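Local coordinates for protein HAD hydrolase, family IA, variant 3 (Entamoeba histolytica, PDB 6W04) that binds magnesium and is probably a hydrolase of the haloacid dehalogenase superfamily, its precise substrate being unknown, at residues 1-11 with 159-169; 184-193 with 201-212. One frame throughout, in Å; residues are numbered along the deposited sequence.

How the contacts relate
From the N terminus, the chain enters the parallel sheet at once with strand 3-7. Between residues 1-11 and 159-169 run 147 residues, 84 of them helical, which also supply strands 105-112 and 135-137; contact 1 closes that long loop and places both magnesium-binding ends together. Contact 2 follows in series between residues 184-193 and 201-212, which carry strand 183-187 and the edge strand 205-206; seven residues, four of them helical, separate these segments. Strands 164-168 and 183-187 are themselves neighbours, so the two contacts share one sheet. Their centres lie about 12 Å apart, and they meet where Phe167 packs on Phe209 and where Gly10 O and Ser189 OG probably share a hydrogen bond.

Contact 1 of 2, residues 1-11 with 159-169; sequences MEAVLFDFNGT and VSISHCIVFED. With MG (magnesium ion), chain B.
Asp7 and Asp169 meet at a magnesium ion, which Asp7 OD2 and Asp169 OD2 each bind at 2.1 Å. Their carboxylates are nearly coplanar, and the two ligating oxygens come within 2.8 Å of each other, a closeness the shared cation makes possible. Asn9 O and two waters also bind the metal, with one further ligand from beyond the two segments. One of these waters donates to Glu168 OE1, so Glu168 acts here from the second shell. Its carboxylate stacks on that of Asp7, planes 16° apart; Lys144 forms salt bridges with both, and Glu168 OE2 is also hydrogen-bonded to Tyr150 OH. The backbone N of Asp169 donates to the anti lone pair of Glu168 OE1 (3.1 Å), holding that group in place.

These ligands sit at the C-terminal ends of adjacent parallel strands, the usual site of the acidic cluster in the Rossmann-like HAD fold. Backbone bonds running from Glu2 N to His163 O (2.8 Å) through to Asp7 N and Phe167 O (3.1 Å) fix the register. On one face the Phe6 and Phe167 rings lie side by side, planes at 15° but slid so far that they barely overlap. Val4 CG1, anti to its own backbone N (chi1 178°), reaches the edge of the Phe167 ring at CE1 (3.6 Å). Leu5 packs with Cys164 and Val166 on the other face. At the far end, Glu2 extends so that OE1 receives a nearly straight bond from Ser160 N (2.9 Å) on its syn side, though tilted out of the carboxylate plane.

Strand 105-112 flanks 3-7, and 183-187 flanks 164-168; helix 214-222 covers Val4 and Ile165, while helix 148-157 packs against Ala3 and Val166.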
loop_
_atom_site.group_PDB
_atom_site.type_symbol
_atom_site.label_atom_id
_atom_site.label_comp_id
_atom_site.label_asym_id
_atom_site.label_seq_id
_atom_site.Cartn_x
_atom_site.Cartn_y
_atom_site.Cartn_z
ATOM N N MET A 1 19.488 0.123 -11.489
ATOM C CA MET A 1 18.456 -0.063 -10.473
ATOM C C MET A 1 19.020 -0.797 -9.262
ATOM O O MET A 1 19.583 -1.881 -9.389
ATOM C CB MET A 1 17.265 -0.831 -11.045
ATOM C CG MET A 1 16.250 -1.237 -9.994
ATOM S SD MET A 1 14.785 -2.062 -10.646
ATOM C CE MET A 1 15.515 -3.465 -11.474
ATOM N N GLU A 2 18.864 -0.204 -8.081
ATOM C CA GLU A 2 19.456 -0.772 -6.881
ATOM C C GLU A 2 18.464 -1.554 -6.031
ATOM O O GLU A 2 18.882 -2.477 -5.324
ATOM C CB GLU A 2 20.111 0.332 -6.036
ATOM C CG GLU A 2 21.398 0.876 -6.666
ATOM C CD GLU A 2 22.080 1.954 -5.836
ATOM O OE1 GLU A 2 21.782 2.062 -4.634
ATOM O OE2 GLU A 2 22.925 2.697 -6.386
ATOM N N ALA A 3 17.173 -1.233 -6.098
ATOM C CA ALA A 3 16.193 -1.916 -5.271
ATOM C C ALA A 3 14.802 -1.686 -5.835
ATOM O O ALA A 3 14.580 -0.799 -6.664
ATOM C CB ALA A 3 16.256 -1.445 -3.812
ATOM N N VAL A 4 13.874 -2.519 -5.377
ATOM C CA VAL A 4 12.444 -2.362 -5.624
ATOM C C VAL A 4 11.741 -2.236 -4.283
ATOM O O VAL A 4 11.952 -3.061 -3.388
ATOM C CB VAL A 4 11.865 -3.554 -6.405
ATOM C CG1 VAL A 4 10.361 -3.379 -6.604
ATOM C CG2 VAL A 4 12.609 -3.750 -7.711
ATOM N N LEU A 5 10.890 -1.225 -4.146
ATOM C CA LEU A 5 10.136 -1.020 -2.911
ATOM C C LEU A 5 8.667 -1.226 -3.247
ATOM O O LEU A 5 8.099 -0.456 -4.029
ATOM C CB LEU A 5 10.396 0.379 -2.344
ATOM C CG LEU A 5 11.884 0.776 -2.356
ATOM C CD1 LEU A 5 12.100 2.221 -1.856
ATOM C CD2 LEU A 5 12.716 -0.242 -1.543
ATOM N N PHE A 6 8.060 -2.285 -2.699
ATOM C CA PHE A 6 6.644 -2.565 -2.943
ATOM C C PHE A 6 5.751 -1.978 -1.849
ATOM O O PHE A 6 5.899 -2.318 -0.666
ATOM C CB PHE A 6 6.357 -4.066 -2.985
ATOM C CG PHE A 6 7.065 -4.827 -4.085
ATOM C CD1 PHE A 6 6.443 -5.031 -5.307
ATOM C CD2 PHE A 6 8.293 -5.428 -3.847
ATOM C CE1 PHE A 6 7.064 -5.784 -6.315
ATOM C CE2 PHE A 6 8.936 -6.164 -4.855
ATOM C CZ PHE A 6 8.316 -6.347 -6.074
ATOM N N ASP A 7 4.764 -1.187 -2.258
ATOM C CA ASP A 7 3.605 -0.956 -1.395
ATOM C C ASP A 7 2.835 -2.257 -1.254
ATOM O O ASP A 7 2.943 -3.146 -2.098
ATOM C CB ASP A 7 2.707 0.114 -2.000
ATOM C CG ASP A 7 1.483 0.400 -1.166
ATOM O OD1 ASP A 7 1.621 0.580 0.063
ATOM O OD2 ASP A 7 0.384 0.473 -1.754
ATOM N N PHE A 8 2.037 -2.388 -0.193
ATOM C CA PHE A 8 1.330 -3.650 0.001
ATOM C C PHE A 8 -0.155 -3.541 -0.331
ATOM O O PHE A 8 -0.594 -4.115 -1.335
ATOM C CB PHE A 8 1.563 -4.200 1.401
ATOM C CG PHE A 8 1.142 -5.636 1.528
ATOM C CD1 PHE A 8 1.988 -6.653 1.109
ATOM C CD2 PHE A 8 -0.131 -5.958 1.969
ATOM C CE1 PHE A 8 1.595 -7.978 1.176
ATOM C CE2 PHE A 8 -0.528 -7.281 2.054
ATOM C CZ PHE A 8 0.335 -8.287 1.651
ATOM N N ASN A 9 -0.946 -2.808 0.465
ATOM C CA ASN A 9 -2.388 -2.723 0.240
ATOM C C ASN A 9 -2.699 -2.035 -1.083
ATOM O O ASN A 9 -2.251 -0.916 -1.336
ATOM C CB ASN A 9 -3.042 -1.952 1.386
ATOM C CG ASN A 9 -2.735 -2.571 2.728
ATOM O OD1 ASN A 9 -1.876 -2.093 3.480
ATOM N ND2 ASN A 9 -3.405 -3.675 3.017
ATOM N N GLY A 10 -3.495 -2.698 -1.918
ATOM C CA GLY A 10 -3.869 -2.153 -3.212
ATOM C C GLY A 10 -2.827 -2.356 -4.285
ATOM O O GLY A 10 -3.115 -2.118 -5.457
ATOM N N THR A 11 -1.640 -2.822 -3.917
ATOM C CA THR A 11 -0.530 -3.023 -4.837
ATOM C C THR A 11 -0.151 -4.497 -4.923
ATOM O O THR A 11 -0.212 -5.082 -6.011
ATOM C CB THR A 11 0.666 -2.157 -4.376
ATOM O OG1 THR A 11 0.337 -0.762 -4.512
ATOM C CG2 THR A 11 1.924 -2.463 -5.191
ATOM N N VAL A 159 20.592 1.163 0.100
ATOM C CA VAL A 159 20.643 1.580 -1.294
ATOM C C VAL A 159 20.284 3.061 -1.381
ATOM O O VAL A 159 19.769 3.656 -0.438
ATOM C CB VAL A 159 19.701 0.743 -2.184
ATOM C CG1 VAL A 159 20.105 -0.733 -2.161
ATOM C CG2 VAL A 159 18.239 0.924 -1.730
ATOM N N SER A 160 20.568 3.653 -2.535
ATOM C CA SER A 160 20.244 5.047 -2.790
ATOM C C SER A 160 18.814 5.146 -3.311
ATOM O O SER A 160 18.438 4.417 -4.236
ATOM C CB SER A 160 21.233 5.652 -3.791
ATOM O OG SER A 160 20.551 6.493 -4.707
ATOM N N ILE A 161 18.021 6.046 -2.708
ATOM C CA ILE A 161 16.587 6.131 -3.016
ATOM C C ILE A 161 16.362 6.404 -4.496
ATOM O O ILE A 161 15.413 5.890 -5.098
ATOM C CB ILE A 161 15.892 7.200 -2.140
ATOM C CG1 ILE A 161 14.386 7.254 -2.427
ATOM C CG2 ILE A 161 16.491 8.596 -2.383
ATOM C CD1 ILE A 161 13.655 5.951 -2.119
ATOM N N SER A 162 17.240 7.197 -5.115
ATOM C CA SER A 162 16.985 7.613 -6.488
ATOM C C SER A 162 17.280 6.517 -7.496
ATOM O O SER A 162 17.060 6.717 -8.694
ATOM C CB SER A 162 17.792 8.873 -6.826
ATOM O OG SER A 162 19.171 8.667 -6.600
ATOM N N HIS A 163 17.772 5.366 -7.056
ATOM C CA HIS A 163 17.886 4.207 -7.925
ATOM C C HIS A 163 16.909 3.115 -7.511
ATOM O O HIS A 163 17.124 1.933 -7.792
ATOM C CB HIS A 163 19.329 3.713 -7.944
ATOM C CG HIS A 163 20.289 4.756 -8.426
ATOM N ND1 HIS A 163 21.108 5.466 -7.577
ATOM C CD2 HIS A 163 20.506 5.259 -9.664
ATOM C CE1 HIS A 163 21.818 6.335 -8.275
ATOM N NE2 HIS A 163 21.470 6.230 -9.545
ATOM N N CYS A 164 15.819 3.511 -6.860
ATOM C CA CYS A 164 14.773 2.592 -6.433
ATOM C C CYS A 164 13.532 2.747 -7.301
ATOM O O CYS A 164 13.101 3.868 -7.603
ATOM C CB CYS A 164 14.383 2.822 -4.964
ATOM S SG CYS A 164 15.621 2.274 -3.766
ATOM N N ILE A 165 12.958 1.610 -7.689
ATOM C CA ILE A 165 11.597 1.540 -8.202
ATOM C C ILE A 165 10.635 1.396 -7.030
ATOM O O ILE A 165 10.887 0.630 -6.092
ATOM C CB ILE A 165 11.445 0.363 -9.184
ATOM C CG1 ILE A 165 12.268 0.628 -10.443
ATOM C CG2 ILE A 165 9.977 0.140 -9.506
ATOM C CD1 ILE A 165 11.726 1.779 -11.325
ATOM N N VAL A 166 9.531 2.146 -7.076
ATOM C CA VAL A 166 8.422 2.007 -6.148
ATOM C C VAL A 166 7.175 1.648 -6.944
ATOM O O VAL A 166 6.856 2.315 -7.933
ATOM C CB VAL A 166 8.195 3.293 -5.335
ATOM C CG1 VAL A 166 6.894 3.184 -4.519
ATOM C CG2 VAL A 166 9.401 3.554 -4.439
ATOM N N PHE A 167 6.495 0.575 -6.531
ATOM C CA PHE A 167 5.182 0.198 -7.047
ATOM C C PHE A 167 4.127 0.713 -6.072
ATOM O O PHE A 167 4.194 0.417 -4.879
ATOM C CB PHE A 167 5.048 -1.319 -7.191
ATOM C CG PHE A 167 5.864 -1.906 -8.339
ATOM C CD1 PHE A 167 7.039 -2.594 -8.093
ATOM C CD2 PHE A 167 5.418 -1.796 -9.642
ATOM C CE1 PHE A 167 7.775 -3.167 -9.137
ATOM C CE2 PHE A 167 6.146 -2.342 -10.703
ATOM C CZ PHE A 167 7.327 -3.029 -10.441
ATOM N N GLU A 168 3.167 1.478 -6.577
ATOM C CA GLU A 168 2.202 2.137 -5.707
ATOM C C GLU A 168 0.866 2.202 -6.431
ATOM O O GLU A 168 0.820 2.167 -7.662
ATOM C CB GLU A 168 2.675 3.547 -5.331
ATOM C CG GLU A 168 3.367 3.635 -4.010
ATOM C CD GLU A 168 2.380 3.580 -2.860
ATOM O OE1 GLU A 168 1.154 3.396 -3.118
ATOM O OE2 GLU A 168 2.834 3.732 -1.704
ATOM N N ASP A 169 -0.228 2.310 -5.654
ATOM C CA ASP A 169 -1.578 2.294 -6.226
ATOM C C ASP A 169 -2.405 3.538 -5.930
ATOM O O ASP A 169 -3.538 3.634 -6.420
ATOM C CB ASP A 169 -2.369 1.069 -5.740
ATOM C CG ASP A 169 -2.701 1.131 -4.257
ATOM O OD1 ASP A 169 -3.903 1.092 -3.903
ATOM O OD2 ASP A 169 -1.752 1.199 -3.443
HETATM MG MG MG B . -1.544 1.074 -1.368
HETATM O O HOH W 1 -0.662 3.017 -1.342
HETATM O O HOH W 2 -3.698 1.534 -1.288
#

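Contact 2 of 2, residues 184-193 with 201-212; sequences PIGIASEMTV and GCNLAIHTFNEI
Gly186 and Ala205 pair in parallel with their CA atoms only 4.2 Å apart, followed by Ile187 beside Ile206. Three backbone bonds hold the segments: Gly186 N to Leu204 O (3.0 Å), Ile206 N to Gly186 O (2.9 Å) and Ala188 N to Ile206 O (2.8 Å). Gly186 therefore uses both its N and its O on this neighbour. Beyond the last bond Ala188 centres an inverse gamma turn, closed by a weak bond from Ser189 N to Ile187 O. At the opposite end a water bridges Pro184 O and Asn203 N.

Strand 183-187, helix 193-197 and strand 205-206 form a beta-alpha-beta unit, with 205-206 outermost in the parallel sheet of this chain. Val193, the first residue of the helix, lays CG2 over one face of the His207 imidazole, 3.9 Å from the ring centroid, in a CH-pi contact. A second water links Val193 N with His207 NE2.

On the sheet face bearing Ile187 and Ile206, the two isoleucines cross obliquely. Ile206 CG1, set between its backbone N and carbonyl carbon (chi1 60°), is the branch that meets Ile187 CD1, at 3.6 Å. That same Ile187 methyl lies over the face of the Phe209 ring, 27° off its normal, and Phe209 in turn sits edge-to-face with Phe167 of strand 164-168. Toward the start of the strands, Ile185 CD1 runs beside Leu204 CD2 (4.0 Å) and meets Ile212 CD1 tip to tip (4.2 Å). Met217 of helix 214-222 touches both Ile185 and Ile212, whereas Pro184 packs on Ile174, Ala177 and Leu178 of helix 171-180.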
loop_
_atom_site.group_PDB
_atom_site.type_symbol
_atom_site.label_atom_id
_atom_site.label_comp_id
_atom_site.label_asym_id
_atom_site.label_seq_id
_atom_site.Cartn_x
_atom_site.Cartn_y
_atom_site.Cartn_z
ATOM N N PRO A 184 8.379 5.948 -9.576
ATOM C CA PRO A 184 7.181 5.146 -9.306
ATOM C C PRO A 184 6.608 4.505 -10.558
ATOM O O PRO A 184 6.631 5.067 -11.658
ATOM C CB PRO A 184 6.197 6.186 -8.740
ATOM C CG PRO A 184 6.534 7.449 -9.537
ATOM C CD PRO A 184 8.040 7.357 -9.873
ATOM N N ILE A 185 6.080 3.302 -10.370
ATOM C CA ILE A 185 5.299 2.596 -11.384
ATOM C C ILE A 185 3.932 2.327 -10.766
ATOM O O ILE A 185 3.839 1.717 -9.694
ATOM C CB ILE A 185 5.976 1.291 -11.836
ATOM C CG1 ILE A 185 7.347 1.590 -12.467
ATOM C CG2 ILE A 185 5.057 0.516 -12.788
ATOM C CD1 ILE A 185 8.138 0.345 -12.942
ATOM N N GLY A 186 2.875 2.814 -11.416
ATOM C CA GLY A 186 1.546 2.691 -10.841
ATOM C C GLY A 186 0.996 1.288 -11.039
ATOM O O GLY A 186 1.283 0.620 -12.036
ATOM N N ILE A 187 0.233 0.825 -10.044
ATOM C CA ILE A 187 -0.520 -0.422 -10.136
ATOM C C ILE A 187 -1.990 -0.054 -10.272
ATOM O O ILE A 187 -2.558 0.598 -9.384
ATOM C CB ILE A 187 -0.287 -1.336 -8.922
ATOM C CG1 ILE A 187 1.164 -1.843 -8.882
ATOM C CG2 ILE A 187 -1.234 -2.518 -8.974
ATOM C CD1 ILE A 187 1.590 -2.638 -10.113
ATOM N N ALA A 188 -2.614 -0.469 -11.383
ATOM C CA ALA A 188 -3.982 -0.044 -11.706
ATOM C C ALA A 188 -5.038 -0.917 -11.006
ATOM O O ALA A 188 -5.915 -1.514 -11.629
ATOM C CB ALA A 188 -4.179 -0.044 -13.223
ATOM N N SER A 189 -4.966 -0.972 -9.677
ATOM C CA SER A 189 -5.959 -1.768 -8.956
ATOM C C SER A 189 -7.255 -1.004 -8.729
ATOM O O SER A 189 -8.325 -1.617 -8.689
ATOM C CB SER A 189 -5.412 -2.247 -7.609
ATOM O OG SER A 189 -5.025 -1.138 -6.813
ATOM N N GLU A 190 -7.188 0.305 -8.551
ATOM C CA GLU A 190 -8.378 1.136 -8.420
ATOM C C GLU A 190 -8.425 2.269 -9.431
ATOM O O GLU A 190 -9.472 2.520 -10.028
ATOM C CB GLU A 190 -8.469 1.707 -6.989
ATOM C CG GLU A 190 -8.987 0.682 -5.982
ATOM C CD GLU A 190 -10.431 0.259 -6.262
ATOM O OE1 GLU A 190 -11.265 1.155 -6.531
ATOM O OE2 GLU A 190 -10.729 -0.964 -6.214
ATOM N N MET A 191 -7.319 2.962 -9.648
ATOM C CA MET A 191 -7.219 3.855 -10.790
ATOM C C MET A 191 -6.933 3.059 -12.055
ATOM O O MET A 191 -6.353 1.977 -12.003
ATOM C CB MET A 191 -6.124 4.885 -10.539
ATOM C CG MET A 191 -6.467 5.728 -9.289
ATOM S SD MET A 191 -5.180 6.871 -8.780
ATOM C CE MET A 191 -5.065 7.918 -10.202
ATOM N N THR A 192 -7.390 3.587 -13.190
ATOM C CA THR A 192 -7.017 3.023 -14.482
ATOM C C THR A 192 -5.548 3.319 -14.777
ATOM O O THR A 192 -4.914 4.161 -14.134
ATOM C CB THR A 192 -7.886 3.596 -15.597
ATOM O OG1 THR A 192 -7.576 4.991 -15.798
ATOM C CG2 THR A 192 -9.364 3.429 -15.253
ATOM N N VAL A 193 -5.002 2.606 -15.769
ATOM C CA VAL A 193 -3.645 2.901 -16.233
ATOM C C VAL A 193 -3.537 4.359 -16.672
ATOM O O VAL A 193 -2.575 5.058 -16.327
ATOM C CB VAL A 193 -3.240 1.944 -17.373
ATOM C CG1 VAL A 193 -2.170 2.587 -18.251
ATOM C CG2 VAL A 193 -2.745 0.630 -16.806
ATOM N N GLY A 201 5.120 12.866 -13.176
ATOM C CA GLY A 201 6.168 12.044 -12.604
ATOM C C GLY A 201 5.860 10.561 -12.570
ATOM O O GLY A 201 6.732 9.771 -12.172
ATOM N N CYS A 202 4.644 10.156 -12.947
ATOM C CA CYS A 202 4.305 8.747 -13.133
ATOM C C CYS A 202 4.270 8.486 -14.630
ATOM O O CYS A 202 3.407 9.015 -15.337
ATOM C CB CYS A 202 2.964 8.393 -12.498
ATOM S SG CYS A 202 2.487 6.651 -12.773
ATOM N N ASN A 203 5.206 7.675 -15.119
ATOM C CA ASN A 203 5.365 7.513 -16.556
ATOM C C ASN A 203 5.181 6.078 -17.010
ATOM O O ASN A 203 5.392 5.779 -18.187
ATOM C CB ASN A 203 6.723 8.054 -16.986
ATOM C CG ASN A 203 6.842 9.525 -16.699
ATOM O OD1 ASN A 203 6.101 10.328 -17.256
ATOM N ND2 ASN A 203 7.748 9.887 -15.807
ATOM N N LEU A 204 4.774 5.197 -16.111
ATOM C CA LEU A 204 4.456 3.824 -16.460
ATOM C C LEU A 204 3.448 3.329 -15.436
ATOM O O LEU A 204 3.599 3.592 -14.244
ATOM C CB LEU A 204 5.708 2.936 -16.458
ATOM C CG LEU A 204 5.538 1.544 -17.072
ATOM C CD1 LEU A 204 5.479 1.633 -18.585
ATOM C CD2 LEU A 204 6.675 0.641 -16.642
ATOM N N ALA A 205 2.403 2.657 -15.904
ATOM C CA ALA A 205 1.452 2.030 -14.999
ATOM C C ALA A 205 1.045 0.701 -15.614
ATOM O O ALA A 205 1.051 0.551 -16.838
ATOM C CB ALA A 205 0.236 2.939 -14.739
ATOM N N ILE A 206 0.743 -0.282 -14.762
ATOM C CA ILE A 206 0.431 -1.629 -15.222
ATOM C C ILE A 206 -0.738 -2.186 -14.425
ATOM O O ILE A 206 -1.074 -1.701 -13.337
ATOM C CB ILE A 206 1.637 -2.587 -15.113
ATOM C CG1 ILE A 206 2.082 -2.688 -13.649
ATOM C CG2 ILE A 206 2.759 -2.130 -16.040
ATOM C CD1 ILE A 206 3.288 -3.576 -13.405
ATOM N N HIS A 207 -1.342 -3.245 -14.978
ATOM C CA HIS A 207 -2.455 -3.901 -14.297
ATOM C C HIS A 207 -1.961 -4.930 -13.293
ATOM O O HIS A 207 -2.473 -4.999 -12.171
ATOM C CB HIS A 207 -3.399 -4.548 -15.312
ATOM C CG HIS A 207 -4.114 -3.559 -16.178
ATOM N ND1 HIS A 207 -3.769 -3.332 -17.494
ATOM C CD2 HIS A 207 -5.145 -2.721 -15.909
ATOM C CE1 HIS A 207 -4.560 -2.401 -18.001
ATOM N NE2 HIS A 207 -5.404 -2.015 -17.061
ATOM N N THR A 208 -0.977 -5.745 -13.683
ATOM C CA THR A 208 -0.400 -6.773 -12.817
ATOM C C THR A 208 1.108 -6.841 -13.041
ATOM O O THR A 208 1.644 -6.261 -13.990
ATOM C CB THR A 208 -0.998 -8.158 -13.081
ATOM O OG1 THR A 208 -0.367 -8.726 -14.233
ATOM C CG2 THR A 208 -2.494 -8.086 -13.309
ATOM N N PHE A 209 1.799 -7.596 -12.180
ATOM C CA PHE A 209 3.247 -7.698 -12.331
ATOM C C PHE A 209 3.667 -8.582 -13.502
ATOM O O PHE A 209 4.853 -8.590 -13.846
ATOM C CB PHE A 209 3.885 -8.166 -11.014
ATOM C CG PHE A 209 3.698 -7.170 -9.898
ATOM C CD1 PHE A 209 4.605 -6.132 -9.723
ATOM C CD2 PHE A 209 2.565 -7.218 -9.093
ATOM C CE1 PHE A 209 4.416 -5.179 -8.725
ATOM C CE2 PHE A 209 2.356 -6.268 -8.095
ATOM C CZ PHE A 209 3.283 -5.251 -7.905
ATOM N N ASN A 210 2.730 -9.293 -14.141
ATOM C CA ASN A 210 3.033 -9.961 -15.405
ATOM C C ASN A 210 3.434 -8.976 -16.493
ATOM O O ASN A 210 4.049 -9.380 -17.484
ATOM C CB ASN A 210 1.831 -10.768 -15.908
ATOM C CG ASN A 210 1.521 -11.969 -15.039
ATOM O OD1 ASN A 210 2.404 -12.525 -14.389
ATOM N ND2 ASN A 210 0.257 -12.379 -15.027
ATOM N N GLU A 211 3.102 -7.696 -16.334
ATOM C CA GLU A 211 3.267 -6.711 -17.394
ATOM C C GLU A 211 4.551 -5.903 -17.266
ATOM O O GLU A 211 4.746 -4.946 -18.015
ATOM C CB GLU A 211 2.059 -5.780 -17.414
ATOM C CG GLU A 211 0.738 -6.505 -17.636
ATOM C CD GLU A 211 -0.443 -5.556 -17.622
ATOM O OE1 GLU A 211 -0.307 -4.461 -17.038
ATOM O OE2 GLU A 211 -1.495 -5.898 -18.202
ATOM N N ILE A 212 5.427 -6.259 -16.337
ATOM C CA ILE A 212 6.671 -5.538 -16.124
ATOM C C ILE A 212 7.826 -6.538 -16.136
ATOM O O ILE A 212 7.674 -7.683 -15.693
ATOM C CB ILE A 212 6.617 -4.734 -14.804
ATOM C CG1 ILE A 212 7.783 -3.753 -14.707
ATOM C CG2 ILE A 212 6.574 -5.657 -13.580
ATOM C CD1 ILE A 212 7.768 -2.686 -15.765
HETATM O O HOH W 3 7.256 6.493 -13.616
HETATM O O HOH W 4 -6.900 0.386 -16.911
#